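Dioxygenase (Pseudomonas brassicacearum, PDB 5V2D) probably cleaves the central double bond of lignostilbenes with dioxygen at a four-histidine iron centre, as expected of a carotenoid-cleavage-oxygenase relative. Local coordinates at residues 266-274 with 324-333; 290-298 with 352-363. All coordinates share one frame; numbering follows the deposited sequence. Where two conformers were deposited one is given.

Contact 1. Residues 266-274 with 324-333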
loop_
_atom_site.group_PDB
_atom_site.type_symbol
_atom_site.label_atom_id
_atom_site.label_comp_id
_atom_site.label_asym_id
_atom_site.label_seq_id
_atom_site.Cartn_x
_atom_site.Cartn_y
_atom_site.Cartn_z
ATOM N N GLY A 266 10.450 4.387 -22.264
ATOM C CA GLY A 266 9.061 4.067 -22.026
ATOM C C GLY A 266 8.779 3.542 -20.582
ATOM O O GLY A 266 9.664 3.474 -19.723
ATOM N N PRO A 267 7.506 3.250 -20.302
ATOM C CA PRO A 267 7.126 2.811 -18.961
ATOM C C PRO A 267 7.665 1.458 -18.559
ATOM O O PRO A 267 7.875 0.577 -19.395
ATOM C CB PRO A 267 5.597 2.792 -19.021
ATOM C CG PRO A 267 5.211 3.576 -20.285
ATOM C CD PRO A 267 6.329 3.249 -21.228
ATOM N N HIS A 268 7.871 1.267 -17.251
ATOM C CA HIS A 268 8.356 -0.022 -16.723
ATOM C C HIS A 268 7.371 -1.157 -17.014
ATOM O O HIS A 268 7.784 -2.224 -17.403
ATOM C CB HIS A 268 8.599 0.091 -15.244
ATOM C CG HIS A 268 9.238 -1.117 -14.606
ATOM N ND1 HIS A 268 10.549 -1.118 -14.199
ATOM C CD2 HIS A 268 8.707 -2.305 -14.233
ATOM C CE1 HIS A 268 10.807 -2.291 -13.639
ATOM N NE2 HIS A 268 9.723 -3.039 -13.684
ATOM N N PHE A 269 6.089 -0.899 -16.849
ATOM C CA PHE A 269 5.042 -1.886 -17.068
ATOM C C PHE A 269 4.098 -1.465 -18.213
ATOM O O PHE A 269 3.894 -0.277 -18.441
ATOM C CB PHE A 269 4.129 -1.984 -15.820
ATOM C CG PHE A 269 4.814 -2.534 -14.601
ATOM C CD1 PHE A 269 5.121 -3.876 -14.514
ATOM C CD2 PHE A 269 5.152 -1.708 -13.561
ATOM C CE1 PHE A 269 5.735 -4.387 -13.370
ATOM C CE2 PHE A 269 5.782 -2.196 -12.418
ATOM C CZ PHE A 269 6.083 -3.540 -12.343
ATOM N N GLN A 270 3.461 -2.466 -18.793
ATOM C CA GLN A 270 2.421 -2.276 -19.798
ATOM C C GLN A 270 1.270 -3.253 -19.599
ATOM O O GLN A 270 1.469 -4.457 -19.517
ATOM C CB GLN A 270 3.068 -2.540 -21.186
ATOM C CG GLN A 270 2.146 -2.208 -22.357
ATOM C CD GLN A 270 2.776 -2.535 -23.692
ATOM O OE1 GLN A 270 2.866 -3.700 -24.080
ATOM N NE2 GLN A 270 3.229 -1.532 -24.351
ATOM N N TRP A 271 0.064 -2.754 -19.576
ATOM C CA TRP A 271 -1.130 -3.619 -19.453
ATOM C C TRP A 271 -1.324 -4.485 -20.681
ATOM O O TRP A 271 -1.149 -3.997 -21.785
ATOM C CB TRP A 271 -2.339 -2.748 -19.263
ATOM C CG TRP A 271 -3.607 -3.502 -19.066
ATOM C CD1 TRP A 271 -4.609 -3.672 -19.974
ATOM C CD2 TRP A 271 -4.016 -4.127 -17.883
ATOM N NE1 TRP A 271 -5.598 -4.392 -19.431
ATOM C CE2 TRP A 271 -5.277 -4.685 -18.133
ATOM C CE3 TRP A 271 -3.440 -4.254 -16.588
ATOM C CZ2 TRP A 271 -6.000 -5.374 -17.153
ATOM C CZ3 TRP A 271 -4.173 -4.960 -15.621
ATOM C CH2 TRP A 271 -5.416 -5.515 -15.917
ATOM N N GLN A 272 -1.634 -5.755 -20.442
ATOM C CA GLN A 272 -1.890 -6.773 -21.468
ATOM C C GLN A 272 -3.344 -7.199 -21.266
ATOM O O GLN A 272 -3.663 -7.848 -20.311
ATOM C CB GLN A 272 -0.969 -7.940 -21.307
ATOM C CG GLN A 272 0.520 -7.572 -21.258
ATOM C CD GLN A 272 0.979 -6.755 -22.461
ATOM O OE1 GLN A 272 0.621 -7.090 -23.506
ATOM N NE2 GLN A 272 1.717 -5.677 -22.280
ATOM N N PRO A 273 -4.259 -6.738 -22.130
ATOM C CA PRO A 273 -5.679 -7.025 -21.921
ATOM C C PRO A 273 -6.144 -8.464 -22.243
ATOM O O PRO A 273 -7.246 -8.823 -21.971
ATOM C CB PRO A 273 -6.365 -6.039 -22.885
ATOM C CG PRO A 273 -5.390 -5.922 -24.009
ATOM C CD PRO A 273 -4.056 -5.875 -23.311
ATOM N N ASP A 274 -5.269 -9.286 -22.768
ATOM C CA ASP A 274 -5.600 -10.638 -23.226
ATOM C C ASP A 274 -4.704 -11.648 -22.510
ATOM O O ASP A 274 -4.359 -12.673 -23.045
ATOM C CB ASP A 274 -5.353 -10.699 -24.756
ATOM C CG ASP A 274 -3.946 -10.282 -25.138
ATOM O OD1 ASP A 274 -3.153 -9.680 -24.285
ATOM O OD2 ASP A 274 -3.628 -10.559 -26.312
ATOM N N GLY A 324 -10.546 -4.214 -15.376
ATOM C CA GLY A 324 -9.792 -3.534 -16.437
ATOM C C GLY A 324 -8.629 -2.760 -15.857
ATOM O O GLY A 324 -8.435 -2.774 -14.640
ATOM N N ASN A 325 -7.864 -2.087 -16.724
ATOM C CA ASN A 325 -6.669 -1.388 -16.312
ATOM C C ASN A 325 -7.006 -0.058 -15.604
ATOM O O ASN A 325 -7.451 0.893 -16.248
ATOM C CB ASN A 325 -5.753 -1.079 -17.488
ATOM C CG ASN A 325 -4.444 -0.489 -17.057
ATOM O OD1 ASN A 325 -4.077 -0.637 -15.907
ATOM N ND2 ASN A 325 -3.746 0.201 -17.968
ATOM N N ILE A 326 -6.733 -0.002 -14.306
ATOM C CA ILE A 326 -6.870 1.263 -13.534
ATOM C C ILE A 326 -5.581 2.130 -13.534
ATOM O O ILE A 326 -5.581 3.263 -13.069
ATOM C CB ILE A 326 -7.274 0.924 -12.086
ATOM C CG1 ILE A 326 -7.984 2.135 -11.432
ATOM C CG2 ILE A 326 -6.065 0.430 -11.290
ATOM C CD1 ILE A 326 -8.880 1.798 -10.207
ATOM N N PHE A 327 -4.487 1.564 -14.028
ATOM C CA PHE A 327 -3.196 2.205 -14.063
ATOM C C PHE A 327 -3.020 2.926 -15.385
ATOM O O PHE A 327 -2.423 2.423 -16.320
ATOM C CB PHE A 327 -2.066 1.198 -13.642
ATOM C CG PHE A 327 -2.080 0.826 -12.109
ATOM C CD1 PHE A 327 -2.750 1.636 -11.126
ATOM C CD2 PHE A 327 -1.433 -0.288 -11.649
ATOM C CE1 PHE A 327 -2.732 1.300 -9.728
ATOM C CE2 PHE A 327 -1.416 -0.633 -10.284
ATOM C CZ PHE A 327 -2.051 0.158 -9.309
ATOM N N TYR A 328 -3.529 4.174 -15.418
ATOM C CA TYR A 328 -3.415 5.016 -16.625
ATOM C C TYR A 328 -1.961 5.242 -17.068
ATOM O O TYR A 328 -1.726 5.391 -18.245
ATOM C CB TYR A 328 -4.244 6.346 -16.494
ATOM C CG TYR A 328 -3.667 7.291 -15.454
ATOM C CD1 TYR A 328 -4.139 7.302 -14.100
ATOM C CD2 TYR A 328 -2.566 8.106 -15.793
ATOM C CE1 TYR A 328 -3.541 8.125 -13.136
ATOM C CE2 TYR A 328 -1.962 8.939 -14.840
ATOM C CZ TYR A 328 -2.448 8.946 -13.516
ATOM O OH TYR A 328 -1.765 9.796 -12.615
ATOM N N PHE A 329 -0.968 5.166 -16.154
ATOM C CA PHE A 329 0.470 5.394 -16.474
ATOM C C PHE A 329 1.170 4.153 -16.939
ATOM O O PHE A 329 2.391 4.163 -17.274
ATOM C CB PHE A 329 1.181 5.977 -15.200
ATOM C CG PHE A 329 0.661 5.410 -13.891
ATOM C CD1 PHE A 329 -0.363 6.011 -13.204
ATOM C CD2 PHE A 329 1.167 4.222 -13.390
ATOM C CE1 PHE A 329 -0.889 5.456 -12.014
ATOM C CE2 PHE A 329 0.647 3.683 -12.178
ATOM C CZ PHE A 329 -0.368 4.277 -11.506
ATOM N N PHE A 330 0.439 3.023 -16.967
ATOM C CA PHE A 330 0.957 1.823 -17.626
ATOM C C PHE A 330 -0.021 1.366 -18.733
ATOM O O PHE A 330 -0.541 0.283 -18.683
ATOM C CB PHE A 330 1.161 0.648 -16.640
ATOM C CG PHE A 330 2.017 0.987 -15.400
ATOM C CD1 PHE A 330 3.237 1.651 -15.534
ATOM C CD2 PHE A 330 1.625 0.581 -14.118
ATOM C CE1 PHE A 330 4.012 1.923 -14.432
ATOM C CE2 PHE A 330 2.410 0.819 -13.019
ATOM C CZ PHE A 330 3.595 1.530 -13.169
ATOM N N PRO A 331 -0.250 2.224 -19.736
ATOM C CA PRO A 331 -1.293 1.908 -20.721
ATOM C C PRO A 331 -0.927 0.709 -21.542
ATOM O O PRO A 331 0.298 0.372 -21.692
ATOM C CB PRO A 331 -1.365 3.180 -21.610
ATOM C CG PRO A 331 0.035 3.757 -21.508
ATOM C CD PRO A 331 0.438 3.493 -20.043
ATOM N N GLN A 332 -1.949 0.038 -22.067
ATOM C CA GLN A 332 -1.671 -0.976 -23.084
ATOM C C GLN A 332 -0.989 -0.415 -24.333
ATOM O O GLN A 332 -0.903 0.799 -24.487
ATOM C CB GLN A 332 -2.937 -1.750 -23.461
ATOM C CG GLN A 332 -4.101 -0.892 -23.940
ATOM C CD GLN A 332 -5.335 -1.715 -24.154
ATOM O OE1 GLN A 332 -5.839 -2.358 -23.250
ATOM N NE2 GLN A 332 -5.842 -1.680 -25.357
ATOM N N ALA A 333 -0.466 -1.304 -25.168
ATOM C CA ALA A 333 0.371 -0.951 -26.346
ATOM C C ALA A 333 -0.340 0.080 -27.252
ATOM O O ALA A 333 0.272 1.092 -27.581
ATOM C CB ALA A 333 0.773 -2.167 -27.150
HETATM O O HOH W 1 2.895 1.071 -20.680
HETATM O O HOH W 2 -0.590 -3.821 -24.427
#

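Contact 2. Residues 290-298 with 352-363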
loop_
_atom_site.group_PDB
_atom_site.type_symbol
_atom_site.label_atom_id
_atom_site.label_comp_id
_atom_site.label_asym_id
_atom_site.label_seq_id
_atom_site.Cartn_x
_atom_site.Cartn_y
_atom_site.Cartn_z
ATOM N N ASP A 290 7.079 -27.629 -6.007
ATOM C CA ASP A 290 5.740 -27.743 -5.453
ATOM C C ASP A 290 4.806 -26.623 -5.962
ATOM O O ASP A 290 3.589 -26.666 -5.680
ATOM C CB ASP A 290 5.798 -27.659 -3.928
ATOM C CG ASP A 290 6.747 -28.742 -3.257
ATOM O OD1 ASP A 290 6.697 -29.868 -3.723
ATOM O OD2 ASP A 290 7.579 -28.493 -2.309
ATOM N N VAL A 291 5.339 -25.646 -6.703
ATOM C CA VAL A 291 4.518 -24.541 -7.130
ATOM C C VAL A 291 3.424 -25.012 -8.047
ATOM O O VAL A 291 3.697 -25.789 -8.911
ATOM C CB VAL A 291 5.344 -23.472 -7.872
ATOM C CG1 VAL A 291 4.415 -22.406 -8.489
ATOM C CG2 VAL A 291 6.326 -22.835 -6.919
ATOM N N ARG A 292 2.193 -24.565 -7.855
ATOM C CA ARG A 292 1.101 -24.826 -8.800
ATOM C C ARG A 292 0.557 -23.522 -9.327
ATOM O O ARG A 292 0.412 -22.549 -8.553
ATOM C CB ARG A 292 -0.052 -25.541 -8.117
ATOM C CG ARG A 292 0.235 -27.041 -7.878
ATOM C CD ARG A 292 -0.062 -27.833 -9.176
ATOM N NE ARG A 292 -1.487 -27.644 -9.404
ATOM C CZ ARG A 292 -2.411 -28.236 -8.665
ATOM N NH1 ARG A 292 -2.087 -29.092 -7.665
ATOM N NH2 ARG A 292 -3.653 -27.930 -8.921
ATOM N N TRP A 293 0.177 -23.497 -10.605
ATOM C CA TRP A 293 -0.324 -22.278 -11.261
ATOM C C TRP A 293 -1.814 -22.330 -11.522
ATOM O O TRP A 293 -2.358 -23.391 -11.930
ATOM C CB TRP A 293 0.433 -22.082 -12.557
ATOM C CG TRP A 293 1.893 -21.698 -12.272
ATOM C CD1 TRP A 293 2.962 -22.559 -12.181
ATOM C CD2 TRP A 293 2.406 -20.398 -12.030
ATOM N NE1 TRP A 293 4.082 -21.867 -11.895
ATOM C CE2 TRP A 293 3.789 -20.537 -11.807
ATOM C CE3 TRP A 293 1.835 -19.115 -11.991
ATOM C CZ2 TRP A 293 4.637 -19.440 -11.554
ATOM C CZ3 TRP A 293 2.706 -18.004 -11.737
ATOM C CH2 TRP A 293 4.061 -18.199 -11.521
ATOM N N PHE A 294 -2.508 -21.231 -11.261
ATOM C CA PHE A 294 -3.920 -21.167 -11.547
ATOM C C PHE A 294 -4.151 -19.919 -12.377
ATOM O O PHE A 294 -3.426 -18.898 -12.217
ATOM C CB PHE A 294 -4.730 -21.073 -10.298
ATOM C CG PHE A 294 -4.708 -22.317 -9.442
ATOM C CD1 PHE A 294 -5.755 -23.233 -9.500
ATOM C CD2 PHE A 294 -3.642 -22.533 -8.562
ATOM C CE1 PHE A 294 -5.737 -24.366 -8.715
ATOM C CE2 PHE A 294 -3.540 -23.680 -7.809
ATOM C CZ PHE A 294 -4.626 -24.599 -7.839
ATOM N N LYS A 295 -5.180 -19.930 -13.208
ATOM C CA LYS A 295 -5.504 -18.852 -14.110
ATOM C C LYS A 295 -6.887 -18.326 -13.903
ATOM O O LYS A 295 -7.855 -19.076 -13.963
ATOM C CB LYS A 295 -5.498 -19.356 -15.551
ATOM C CG LYS A 295 -4.134 -19.715 -16.050
ATOM C CD LYS A 295 -4.299 -20.448 -17.394
ATOM C CE LYS A 295 -3.151 -20.172 -18.376
ATOM N NZ LYS A 295 -3.052 -21.438 -19.112
ATOM N N GLY A 296 -7.005 -17.007 -13.841
ATOM C CA GLY A 296 -8.266 -16.313 -13.721
ATOM C C GLY A 296 -8.572 -15.567 -15.024
ATOM O O GLY A 296 -7.863 -15.692 -15.998
ATOM N N PRO A 297 -9.655 -14.814 -15.052
ATOM C CA PRO A 297 -10.037 -14.054 -16.216
ATOM C C PRO A 297 -9.025 -13.070 -16.748
ATOM O O PRO A 297 -8.192 -12.487 -16.012
ATOM C CB PRO A 297 -11.268 -13.256 -15.727
ATOM C CG PRO A 297 -11.843 -14.091 -14.619
ATOM C CD PRO A 297 -10.654 -14.709 -13.967
ATOM N N MET A 298 -9.160 -12.806 -18.043
ATOM C CA MET A 298 -8.377 -11.780 -18.689
ATOM C C MET A 298 -8.985 -10.429 -18.427
ATOM O O MET A 298 -10.140 -10.309 -18.040
ATOM C CB MET A 298 -8.324 -11.999 -20.199
ATOM C CG MET A 298 -7.740 -13.353 -20.580
ATOM S SD MET A 298 -7.700 -13.620 -22.388
ATOM C CE MET A 298 -9.226 -12.870 -23.007
ATOM N N PHE A 352 -8.596 -21.691 -4.564
ATOM C CA PHE A 352 -7.589 -22.432 -5.320
ATOM C C PHE A 352 -7.615 -23.858 -4.705
ATOM O O PHE A 352 -7.137 -24.079 -3.599
ATOM C CB PHE A 352 -6.190 -21.811 -5.199
ATOM C CG PHE A 352 -6.137 -20.387 -5.648
ATOM C CD1 PHE A 352 -6.185 -19.359 -4.711
ATOM C CD2 PHE A 352 -6.205 -20.048 -6.967
ATOM C CE1 PHE A 352 -6.114 -18.042 -5.106
ATOM C CE2 PHE A 352 -6.163 -18.732 -7.372
ATOM C CZ PHE A 352 -6.132 -17.712 -6.428
ATOM N N ASP A 353 -8.215 -24.773 -5.448
ATOM C CA ASP A 353 -8.399 -26.149 -4.996
ATOM C C ASP A 353 -7.237 -26.932 -5.524
ATOM O O ASP A 353 -7.179 -27.203 -6.773
ATOM C CB ASP A 353 -9.714 -26.719 -5.504
ATOM C CG ASP A 353 -10.006 -28.145 -4.935
ATOM O OD1 ASP A 353 -9.109 -28.795 -4.303
ATOM O OD2 ASP A 353 -11.201 -28.509 -4.991
ATOM N N LEU A 354 -6.295 -27.253 -4.623
ATOM C CA LEU A 354 -5.085 -27.890 -5.060
ATOM C C LEU A 354 -5.326 -29.375 -5.576
ATOM O O LEU A 354 -4.449 -29.949 -6.202
ATOM C CB LEU A 354 -4.094 -27.928 -3.902
ATOM C CG LEU A 354 -2.916 -26.982 -3.722
ATOM C CD1 LEU A 354 -2.567 -26.074 -4.924
ATOM C CD2 LEU A 354 -3.024 -26.249 -2.383
ATOM N N ASN A 355 -6.473 -29.931 -5.197
ATOM C CA ASN A 355 -6.810 -31.345 -5.594
ATOM C C ASN A 355 -7.711 -31.461 -6.764
ATOM O O ASN A 355 -8.366 -32.491 -6.980
ATOM C CB ASN A 355 -7.489 -32.021 -4.430
ATOM C CG ASN A 355 -6.558 -32.138 -3.278
ATOM O OD1 ASN A 355 -5.370 -32.384 -3.520
ATOM N ND2 ASN A 355 -7.030 -31.812 -2.081
ATOM N N SER A 356 -7.864 -30.399 -7.487
ATOM C CA SER A 356 -8.887 -30.409 -8.560
ATOM C C SER A 356 -8.097 -30.582 -9.874
ATOM O O SER A 356 -6.833 -30.445 -9.963
ATOM C CB SER A 356 -9.740 -29.160 -8.487
ATOM O OG SER A 356 -9.444 -28.286 -9.594
ATOM N N GLY A 357 -8.841 -30.916 -10.898
ATOM C CA GLY A 357 -8.246 -31.042 -12.250
ATOM C C GLY A 357 -7.989 -29.693 -12.932
ATOM O O GLY A 357 -7.232 -29.627 -13.830
ATOM N N ARG A 358 -8.603 -28.623 -12.423
ATOM C CA ARG A 358 -8.857 -27.418 -13.149
ATOM C C ARG A 358 -7.896 -26.378 -12.533
ATOM O O ARG A 358 -7.786 -26.058 -11.317
ATOM C CB ARG A 358 -10.301 -26.837 -13.115
ATOM C CG ARG A 358 -11.499 -27.762 -12.956
ATOM C CD ARG A 358 -12.646 -26.989 -12.281
ATOM N NE ARG A 358 -12.424 -26.842 -10.826
ATOM C CZ ARG A 358 -11.929 -25.770 -10.161
ATOM N NH1 ARG A 358 -11.781 -25.827 -8.835
ATOM N NH2 ARG A 358 -11.585 -24.635 -10.778
ATOM N N ASP A 359 -7.229 -25.871 -13.521
ATOM C CA ASP A 359 -6.383 -24.730 -13.602
ATOM C C ASP A 359 -7.126 -23.367 -13.527
ATOM O O ASP A 359 -6.549 -22.390 -13.080
ATOM C CB ASP A 359 -6.055 -24.811 -15.091
ATOM C CG ASP A 359 -4.739 -24.385 -15.428
ATOM O OD1 ASP A 359 -4.547 -23.892 -16.553
ATOM O OD2 ASP A 359 -3.817 -24.656 -14.639
ATOM N N GLU A 360 -8.377 -23.352 -13.997
ATOM C CA GLU A 360 -9.154 -22.125 -14.277
ATOM C C GLU A 360 -9.931 -21.757 -13.019
ATOM O O GLU A 360 -10.519 -22.619 -12.402
ATOM C CB GLU A 360 -10.136 -22.324 -15.437
ATOM C CG GLU A 360 -9.548 -23.016 -16.676
ATOM C CD GLU A 360 -8.904 -22.070 -17.692
ATOM O OE1 GLU A 360 -9.666 -21.239 -18.229
ATOM O OE2 GLU A 360 -7.672 -22.159 -18.015
ATOM N N VAL A 361 -9.900 -20.493 -12.612
ATOM C CA VAL A 361 -10.630 -20.044 -11.412
ATOM C C VAL A 361 -11.405 -18.821 -11.782
ATOM O O VAL A 361 -10.969 -17.973 -12.606
ATOM C CB VAL A 361 -9.692 -19.711 -10.202
ATOM C CG1 VAL A 361 -9.052 -20.976 -9.654
ATOM C CG2 VAL A 361 -8.539 -18.801 -10.607
ATOM N N GLU A 362 -12.568 -18.729 -11.165
ATOM C CA GLU A 362 -13.361 -17.556 -11.199
ATOM C C GLU A 362 -13.560 -17.005 -9.777
ATOM O O GLU A 362 -13.848 -17.753 -8.868
ATOM C CB GLU A 362 -14.652 -17.828 -11.940
ATOM C CG GLU A 362 -14.361 -17.521 -13.420
ATOM C CD GLU A 362 -15.462 -17.892 -14.372
ATOM O OE1 GLU A 362 -16.668 -17.711 -14.056
ATOM O OE2 GLU A 362 -15.092 -18.364 -15.464
ATOM N N PRO A 363 -13.434 -15.686 -9.649
ATOM C CA PRO A 363 -13.606 -15.086 -8.347
ATOM C C PRO A 363 -15.112 -14.931 -8.034
ATOM O O PRO A 363 -15.897 -14.783 -8.952
ATOM C CB PRO A 363 -12.927 -13.704 -8.553
ATOM C CG PRO A 363 -13.185 -13.374 -10.006
ATOM C CD PRO A 363 -13.050 -14.686 -10.698
#

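Contact 1. Residues 266-274 with 324-333
W271 and N325 lie flat on one another where the long loop between strands 314-322 and 345-353 meets the short strand 269-271. That strand pairs with 255-257, an arrangement consistent with the loops that cap the iron side of the seven-bladed propeller in this family.

The stack comes first. The N325 amide plane is only 3° from the indole plane, and N325 CB sits over the five-membered ring, 3.5 Å from its centroid, a CH-pi contact. With CG anti to the backbone N (chi1 -177°), W271 lays its indole face against this amide, while its NE1 bonds to D299. The amide has its own restraints: OD1 closes an Asx turn by accepting from F327 N at 2.9 Å, and ND2 has weak bonds to F327 O and F330 O.

Two phenylalanines make the other aromatic contact. The F269 edge faces the F330 ring, centroids 5.1 Å apart and planes at 71°, and F269 CB rests over the same F330 face. F329 CD2 lies over the opposite face, leaving the F330 ring sandwiched.

The polar links are mostly backbone and water. W271 N donates to F330 O at 3.2 Å, the one direct hydrogen bond between the segments. One water donates to both F269 O and P331 O; another donates to W271 O and accepts from A333 N.

At the far end the Q332 side chain crosses W271 and P273, its NE2 bonded to D334 OD2. Q332 CA meets W271 O at 3.3 Å in a CA-H...O contact, and Q332 OE1 settles at the indole edge, 3.7 Å from W271 CD1 and also 3.7 Å from P273 CG.

Contact 2. Residues 290-298 with 352-363
K295 uses both its backbone polar groups on the other segment: its N donates to D359 O at 2.8 Å and its O accepts from V361 N, also at 2.8 Å. This is a single parallel bridge, K295 opposite E360, between the outermost strand of one propeller blade, 292-298, and the loop of the next blade after strand 345-353. F294 and G296 bond along the other strand edge to F279 and Q277. CA-H...O contacts from E360 CA to K295 O and from F294 CA to D359 O flank the bridge.

R292 is modelled in two conformers; in one, NH1 donates to L354 O at 2.9 Å, nearly straight at 165°, in the guanidinium plane and on a carbonyl lone pair, a link that may be only partly populated. The loop satisfies some of its own groups: D353 OD1 accepts from N355 N in an Asx turn, S356 OG from R358 N in an ST turn.

The F294 side chain packs against F352 and L354. F352 CB stands over the centre of its ring, and the F352 edge turns toward that face, centroids 5.3 Å apart; L354 CD1 meets the ring edge, 3.9 Å from F294 CZ.

The one salt bridge, K295 NZ to D359 OD1, is long at 3.8 Å. Main-chain bonds and the packing around F294 therefore appear to join the blades here, with ionic attraction probably secondary.

Overall arrangement
Contacts 1 and 2 each join a segment preceding strand 301-311 in the chain to one following it, their segments alternating along the sequence, and their centres are 24 Å apart. They meet where strand 292-298 runs out toward the loop after W271: M298 SD packs 3.5 Å from D274 O. In contact 1 the side chain of F329 is about 11 Å from the bound iron. H188, H239, H304 and H495 bind that metal, and H304 belongs to strand 301-311, whose F301 touches W271. Contact 2 is a surface contact between neighbouring blades, its centre about 26 Å from the chain centre against 19 Å for contact 1.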